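Local coordinates for regulatory protein SWI6 (Saccharomyces cerevisiae, PDB 2XFV), which serves as the shared subunit of the yeast transcription complexes SBF and MBF, which drive cell-cycle-dependent gene expression, at residues A[37-40]-A[41-45]; A[55-58]-A[59-62]. All blocks are in the same frame, centred on the assembly; numbering follows the deposited sequence. Where two conformers were deposited one is given.

Contact 1: A[37-40]-A[41-45]; sequences LQQY and HDTGN
Gln39 and Thr43, one turn apart near the C-terminal end of helix 34-43, illustrate how side chains can reinforce the place where a helix gives way to a turn. Gln39 NE2 donates to Thr43 OG1 over 2.8 Å, with the acceptor only 4° out of the amide plane. The bond is possible because the glutamine chain folds at its second torsion (chi2 64°), turning NE2 toward the threonine hydroxyl, where it also meets the methyl carbon Thr43 CG2 at 3.4 Å. Thr43 OG1 in turn accepts from Asn45 N at 3.3 Å, closing an ST turn, and it is also hydrogen-bonded to Glu48, so several groups converge on one hydroxyl. A leucine in place of Gln39 lacks the side-chain amide donor to Thr43 OG1 and would probably leave the threonine, still held by Asn45 N and Glu48, less firmly fixed against the preceding turn.

Beneath these side chains the main chain keeps its helical bonding: Thr43 N reaches Gln39 O at 3.0 Å, nearly straight at the hydrogen. Gly44 then leaves helical conformation with positive phi, and its N makes a weak bond to Tyr40 O. Farther round the helix, His41 stands edge-to-face with the ring of His66, and Leu37 and Tyr40 pack on Tyr67 and Met92, fastening this helix to helices 57-67 and 83-92. The His41 ring is steadied by its neighbour: ND1 donates in the ring plane to Asp42 OD1 at 3.2 Å, meeting that oxygen on its anti side, 26° out of the carboxylate plane.

Contact 2: A[55-58]-A[59-62]; sequences PTDE and ERNK
Asp57 lays its carboxylate over the guanidinium of Arg60, the two planes only 14° apart, at the start of helix 57-67. The two side chains run alongside each other, and Asp57 OD1 lies 3.4 Å above one face of the guanidinium, displaced to the outer part of the group. This is a long salt bridge, 3.6 Å from Asp57 OD1 to Arg60 NH1, resting on charge alone, since no N-H is aimed at the oxygen. The arginine reaches this place by bending at its third torsion (chi3 64°). A water joins the same two atoms, donating to Asp57 OD1 and accepting weakly from Arg60 NH1.

The helix itself begins with a capping box. Thr56, at the N-cap, accepts from Glu59 N through OG1 at 3.2 Å, and Glu59 returns the bond: its OE1, using the anti lone pair, takes Thr56 N at 2.9 Å. The glutamate chain thus runs back across the first turn, and OE1 also comes within 3.2 Å of Pro55 CA. Pro55 and Arg60 both lean on Leu34 of the preceding helix. Next along the helix, Glu58 OE2 and Lys62 NZ form a salt bridge that is doubtful, Glu58 having been deposited in two conformers.

Acidic groups thus cluster where main-chain N-H groups begin the helix, an arrangement likely to be favoured by the helix dipole as well as by the reciprocal bonds of the box.

Overall arrangement
Contacts 1 and 2 occupy opposite kinds of helix end on consecutive helices of the Swi6 amino-terminal domain: 37-45 is where helix 34-43 runs out, and 55-62 is where helix 57-67 starts. Their centres lie about 14 Å apart, yet they meet directly, Gln38 CB of contact 1 packing at 4.1 Å on Pro55 CG of contact 2. Both are surface contacts, and the other chain of the assembly touches neither. A bound calcium ion lies about 3 Å from the Arg60 side chain in contact 2, whereas the Leu37 side chain in contact 1 is about 10 Å from a calcium ion. Together they show one helix closed and the next opened by local side-chain bonds.

Contact 1: A[37-40]-A[41-45]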
ATOM      1  N   LEU A  37      -5.127 -11.237  11.220  1.00 16.16           N
ATOM      2  CA  LEU A  37      -6.426 -10.880  10.646  1.00 19.22           C
ATOM      3  C   LEU A  37      -7.567 -11.078  11.640  1.00 22.86           C
ATOM      4  O   LEU A  37      -8.499 -10.265  11.702  1.00 19.14           O
ATOM      5  CB  LEU A  37      -6.685 -11.677   9.356  1.00 16.08           C
ATOM      6  CG  LEU A  37      -7.917 -11.280   8.528  1.00 24.88           C
ATOM      7  CD1 LEU A  37      -7.880  -9.798   8.127  1.00 24.23           C
ATOM      8  CD2 LEU A  37      -8.036 -12.170   7.276  1.00 23.14           C
ATOM      9  N   GLN A  38      -7.511 -12.168  12.402  1.00 17.55           N
ATOM     10  CA  GLN A  38      -8.515 -12.429  13.435  1.00 20.95           C
ATOM     11  C   GLN A  38      -8.494 -11.353  14.529  1.00 27.54           C
ATOM     12  O   GLN A  38      -9.551 -10.865  14.973  1.00 23.13           O
ATOM     13  CB  GLN A  38      -8.307 -13.829  14.047  1.00 21.96           C
ATOM     14  CG  GLN A  38      -9.329 -14.210  15.131  1.00 24.05           C
ATOM     15  CD  GLN A  38     -10.739 -14.379  14.585  1.00 35.25           C
ATOM     16  OE1 GLN A  38     -11.678 -13.709  15.030  1.00 47.77           O
ATOM     17  NE2 GLN A  38     -10.897 -15.271  13.616  1.00 27.01           N
ATOM     18  N   GLN A  39      -7.298 -10.973  14.973  1.00 19.64           N
ATOM     19  CA  GLN A  39      -7.182  -9.936  15.995  1.00 19.57           C
ATOM     20  C   GLN A  39      -7.691  -8.591  15.474  1.00 24.09           C
ATOM     21  O   GLN A  39      -8.394  -7.863  16.177  1.00 29.33           O
ATOM     22  CB  GLN A  39      -5.735  -9.810  16.496  1.00 20.67           C
ATOM     23  CG  GLN A  39      -5.589  -8.888  17.699  1.00 22.47           C
ATOM     24  CD  GLN A  39      -6.332  -9.406  18.918  1.00 32.07           C
ATOM     25  OE1 GLN A  39      -6.099 -10.527  19.366  1.00 32.54           O
ATOM     26  NE2 GLN A  39      -7.231  -8.591  19.459  1.00 35.01           N
ATOM     27  N   TYR A  40      -7.329  -8.262  14.242  1.00 21.31           N
ATOM     28  CA  TYR A  40      -7.819  -7.037  13.614  1.00 20.06           C
ATOM     29  C   TYR A  40      -9.345  -7.020  13.604  1.00 22.39           C
ATOM     30  O   TYR A  40      -9.974  -6.016  13.977  1.00 24.65           O
ATOM     31  CB  TYR A  40      -7.286  -6.930  12.191  1.00 18.85           C
ATOM     32  CG  TYR A  40      -7.709  -5.674  11.471  1.00 24.19           C
ATOM     33  CD1 TYR A  40      -7.168  -4.438  11.816  1.00 25.65           C
ATOM     34  CD2 TYR A  40      -8.642  -5.719  10.441  1.00 25.57           C
ATOM     35  CE1 TYR A  40      -7.545  -3.284  11.149  1.00 32.38           C
ATOM     36  CE2 TYR A  40      -9.029  -4.561   9.771  1.00 29.29           C
ATOM     37  CZ  TYR A  40      -8.471  -3.350  10.132  1.00 35.21           C
ATOM     38  OH  TYR A  40      -8.843  -2.194   9.479  1.00 39.65           O
ATOM     39  N   HIS A  41      -9.943  -8.132  13.187  1.00 22.70           N
ATOM     40  CA  HIS A  41     -11.399  -8.260  13.217  1.00 26.44           C
ATOM     41  C   HIS A  41     -11.970  -8.042  14.621  1.00 30.45           C
ATOM     42  O   HIS A  41     -12.975  -7.342  14.795  1.00 29.81           O
ATOM     43  CB  HIS A  41     -11.833  -9.629  12.683  1.00 28.18           C
ATOM     44  CG  HIS A  41     -13.318  -9.822  12.662  1.00 31.11           C
ATOM     45  ND1 HIS A  41     -14.023 -10.301  13.744  1.00 45.35           N
ATOM     46  CD2 HIS A  41     -14.234  -9.581  11.694  1.00 33.93           C
ATOM     47  CE1 HIS A  41     -15.309 -10.352  13.442  1.00 46.34           C
ATOM     48  NE2 HIS A  41     -15.463  -9.922  12.202  1.00 32.74           N
ATOM     49  N   ASP A  42     -11.339  -8.641  15.628  1.00 27.15           N
ATOM     50  CA  ASP A  42     -11.895  -8.601  16.992  1.00 28.42           C
ATOM     51  C   ASP A  42     -11.779  -7.265  17.741  1.00 33.27           C
ATOM     52  O   ASP A  42     -12.744  -6.827  18.383  1.00 34.36           O
ATOM     53  CB  ASP A  42     -11.317  -9.733  17.848  1.00 33.42           C
ATOM     54  CG  ASP A  42     -11.742 -11.110  17.355  1.00 38.06           C
ATOM     55  OD1 ASP A  42     -12.706 -11.194  16.561  1.00 35.76           O
ATOM     56  OD2 ASP A  42     -11.108 -12.107  17.759  1.00 40.05           O
ATOM     57  N   THR A  43     -10.613  -6.625  17.680  1.00 29.02           N
ATOM     58  CA  THR A  43     -10.384  -5.392  18.448  1.00 31.79           C
ATOM     59  C   THR A  43      -9.846  -4.240  17.606  1.00 33.31           C
ATOM     60  O   THR A  43      -9.781  -3.103  18.075  1.00 34.96           O
ATOM     61  CB  THR A  43      -9.374  -5.604  19.595  1.00 37.21           C
ATOM     62  OG1 THR A  43      -8.089  -5.920  19.042  1.00 35.78           O
ATOM     63  CG2 THR A  43      -9.825  -6.726  20.519  1.00 40.35           C
ATOM     64  N   GLY A  44      -9.431  -4.540  16.378  1.00 30.87           N
ATOM     65  CA  GLY A  44      -8.863  -3.535  15.499  1.00 33.22           C
ATOM     66  C   GLY A  44      -7.431  -3.158  15.835  1.00 34.69           C
ATOM     67  O   GLY A  44      -6.875  -2.235  15.230  1.00 35.22           O
ATOM     68  N   ASN A  45      -6.833  -3.866  16.794  1.00 29.13           N
ATOM     69  CA  ASN A  45      -5.470  -3.573  17.247  1.00 27.24           C
ATOM     70  C   ASN A  45      -4.560  -4.793  17.091  1.00 30.03           C
ATOM     71  O   ASN A  45      -4.553  -5.685  17.938  1.00 27.90           O
ATOM     72  CB  ASN A  45      -5.475  -3.115  18.708  1.00 37.19           C
ATOM     73  CG  ASN A  45      -4.082  -2.762  19.220  1.00 43.67           C
ATOM     74  OD1 ASN A  45      -3.089  -2.874  18.491  1.00 36.95           O
ATOM     75  ND2 ASN A  45      -4.003  -2.331  20.480  1.00 43.70           N
TER

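Contact 2: A[55-58]-A[59-62]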
ATOM      1  N   PRO A  55      -6.146 -19.502  14.369  1.00 32.46           N
ATOM      2  CA  PRO A  55      -7.557 -19.624  13.994  1.00 29.20           C
ATOM      3  C   PRO A  55      -7.921 -21.022  13.489  1.00 24.17           C
ATOM      4  O   PRO A  55      -7.192 -21.598  12.689  1.00 25.72           O
ATOM      5  CB  PRO A  55      -7.703 -18.589  12.875  1.00 31.21           C
ATOM      6  CG  PRO A  55      -6.687 -17.544  13.214  1.00 29.34           C
ATOM      7  CD  PRO A  55      -5.518 -18.295  13.797  1.00 34.79           C
ATOM      8  N   THR A  56      -9.050 -21.549  13.954  1.00 26.00           N
ATOM      9  CA  THR A  56      -9.537 -22.834  13.469  1.00 26.43           C
ATOM     10  C   THR A  56     -10.082 -22.666  12.059  1.00 26.37           C
ATOM     11  O   THR A  56     -10.250 -21.540  11.573  1.00 22.98           O
ATOM     12  CB  THR A  56     -10.665 -23.373  14.354  1.00 28.25           C
ATOM     13  OG1 THR A  56     -11.802 -22.503  14.257  1.00 26.28           O
ATOM     14  CG2 THR A  56     -10.207 -23.477  15.813  1.00 32.33           C
ATOM     15  N   ASP A  57     -10.366 -23.780  11.392  1.00 24.23           N
ATOM     16  CA  ASP A  57     -10.941 -23.708  10.052  1.00 26.70           C
ATOM     17  C   ASP A  57     -12.288 -22.990  10.063  1.00 25.41           C
ATOM     18  O   ASP A  57     -12.643 -22.299   9.105  1.00 24.57           O
ATOM     19  CB  ASP A  57     -11.094 -25.110   9.448  1.00 32.59           C
ATOM     20  CG  ASP A  57      -9.755 -25.760   9.114  1.00 39.47           C
ATOM     21  OD1 ASP A  57      -8.706 -25.081   9.207  1.00 30.33           O
ATOM     22  OD2 ASP A  57      -9.756 -26.954   8.745  1.00 38.06           O
ATOM     23  N   GLU A  58     -13.049 -23.170  11.141  1.00 23.09           N
ATOM     24  CA  GLU A  58     -14.351 -22.517  11.275  0.52 27.52           C
ATOM     25  C   GLU A  58     -14.193 -21.001  11.370  1.00 27.72           C
ATOM     26  O   GLU A  58     -14.937 -20.245  10.738  1.00 28.18           O
ATOM     27  CB  GLU A  58     -15.108 -23.037  12.503  0.52 33.35           C
ATOM     28  CG  GLU A  58     -16.479 -22.396  12.694  0.52 40.28           C
ATOM     29  CD  GLU A  58     -17.153 -22.796  13.998  0.52 50.43           C
ATOM     30  OE1 GLU A  58     -16.615 -23.669  14.712  0.52 54.41           O
ATOM     31  OE2 GLU A  58     -18.226 -22.234  14.307  0.52 51.22           O
ATOM     32  N   GLU A  59     -13.221 -20.562  12.163  1.00 22.75           N
ATOM     33  CA  GLU A  59     -12.889 -19.141  12.280  1.00 25.58           C
ATOM     34  C   GLU A  59     -12.382 -18.600  10.937  1.00 26.84           C
ATOM     35  O   GLU A  59     -12.735 -17.492  10.529  1.00 23.93           O
ATOM     36  CB  GLU A  59     -11.849 -18.919  13.385  1.00 25.76           C
ATOM     37  CG  GLU A  59     -12.415 -19.165  14.788  1.00 28.47           C
ATOM     38  CD  GLU A  59     -11.375 -19.017  15.894  1.00 41.21           C
ATOM     39  OE1 GLU A  59     -10.252 -19.551  15.755  1.00 34.40           O
ATOM     40  OE2 GLU A  59     -11.693 -18.368  16.914  1.00 44.90           O
ATOM     41  N   ARG A  60     -11.561 -19.394  10.254  1.00 22.45           N
ATOM     42  CA  ARG A  60     -11.057 -19.029   8.937  1.00 19.32           C
ATOM     43  C   ARG A  60     -12.207 -18.799   7.953  1.00 21.31           C
ATOM     44  O   ARG A  60     -12.175 -17.839   7.186  1.00 20.80           O
ATOM     45  CB  ARG A  60     -10.103 -20.107   8.394  1.00 20.05           C
ATOM     46  CG  ARG A  60      -9.430 -19.741   7.055  1.00 19.83           C
ATOM     47  CD  ARG A  60      -8.591 -20.895   6.489  1.00 22.65           C
ATOM     48  NE  ARG A  60      -9.423 -22.061   6.160  1.00 20.63           N
ATOM     49  CZ  ARG A  60      -8.957 -23.295   5.985  1.00 23.52           C
ATOM     50  NH1 ARG A  60      -7.657 -23.550   6.094  1.00 24.47           N
ATOM     51  NH2 ARG A  60      -9.796 -24.287   5.706  1.00 23.77           N
ATOM     52  N   ASN A  61     -13.209 -19.678   7.954  1.00 20.32           N
ATOM     53  CA  ASN A  61     -14.352 -19.510   7.050  1.00 21.11           C
ATOM     54  C   ASN A  61     -14.956 -18.122   7.210  1.00 21.64           C
ATOM     55  O   ASN A  61     -15.294 -17.459   6.226  1.00 19.38           O
ATOM     56  CB  ASN A  61     -15.465 -20.540   7.328  1.00 21.87           C
ATOM     57  CG  ASN A  61     -15.044 -21.978   7.065  1.00 27.29           C
ATOM     58  OD1 ASN A  61     -14.151 -22.257   6.254  1.00 20.57           O
ATOM     59  ND2 ASN A  61     -15.709 -22.912   7.755  1.00 27.03           N
ATOM     60  N   LYS A  62     -15.118 -17.708   8.465  1.00 19.40           N
ATOM     61  CA  LYS A  62     -15.771 -16.443   8.801  1.00 25.23           C
ATOM     62  C   LYS A  62     -14.972 -15.238   8.326  1.00 24.85           C
ATOM     63  O   LYS A  62     -15.550 -14.241   7.899  1.00 20.45           O
ATOM     64  CB  LYS A  62     -15.978 -16.323  10.315  1.00 30.60           C
ATOM     65  CG  LYS A  62     -17.351 -16.728  10.813  1.00 44.64           C
ATOM     66  CD  LYS A  62     -17.554 -18.216  10.759  1.00 43.23           C
ATOM     67  CE  LYS A  62     -18.531 -18.653  11.834  1.00 51.70           C
ATOM     68  NZ  LYS A  62     -18.449 -20.117  12.070  1.00 58.04           N
TER
HETATM   69  O   HOH W   1      -6.658 -26.249   7.559  1.00 49.16           O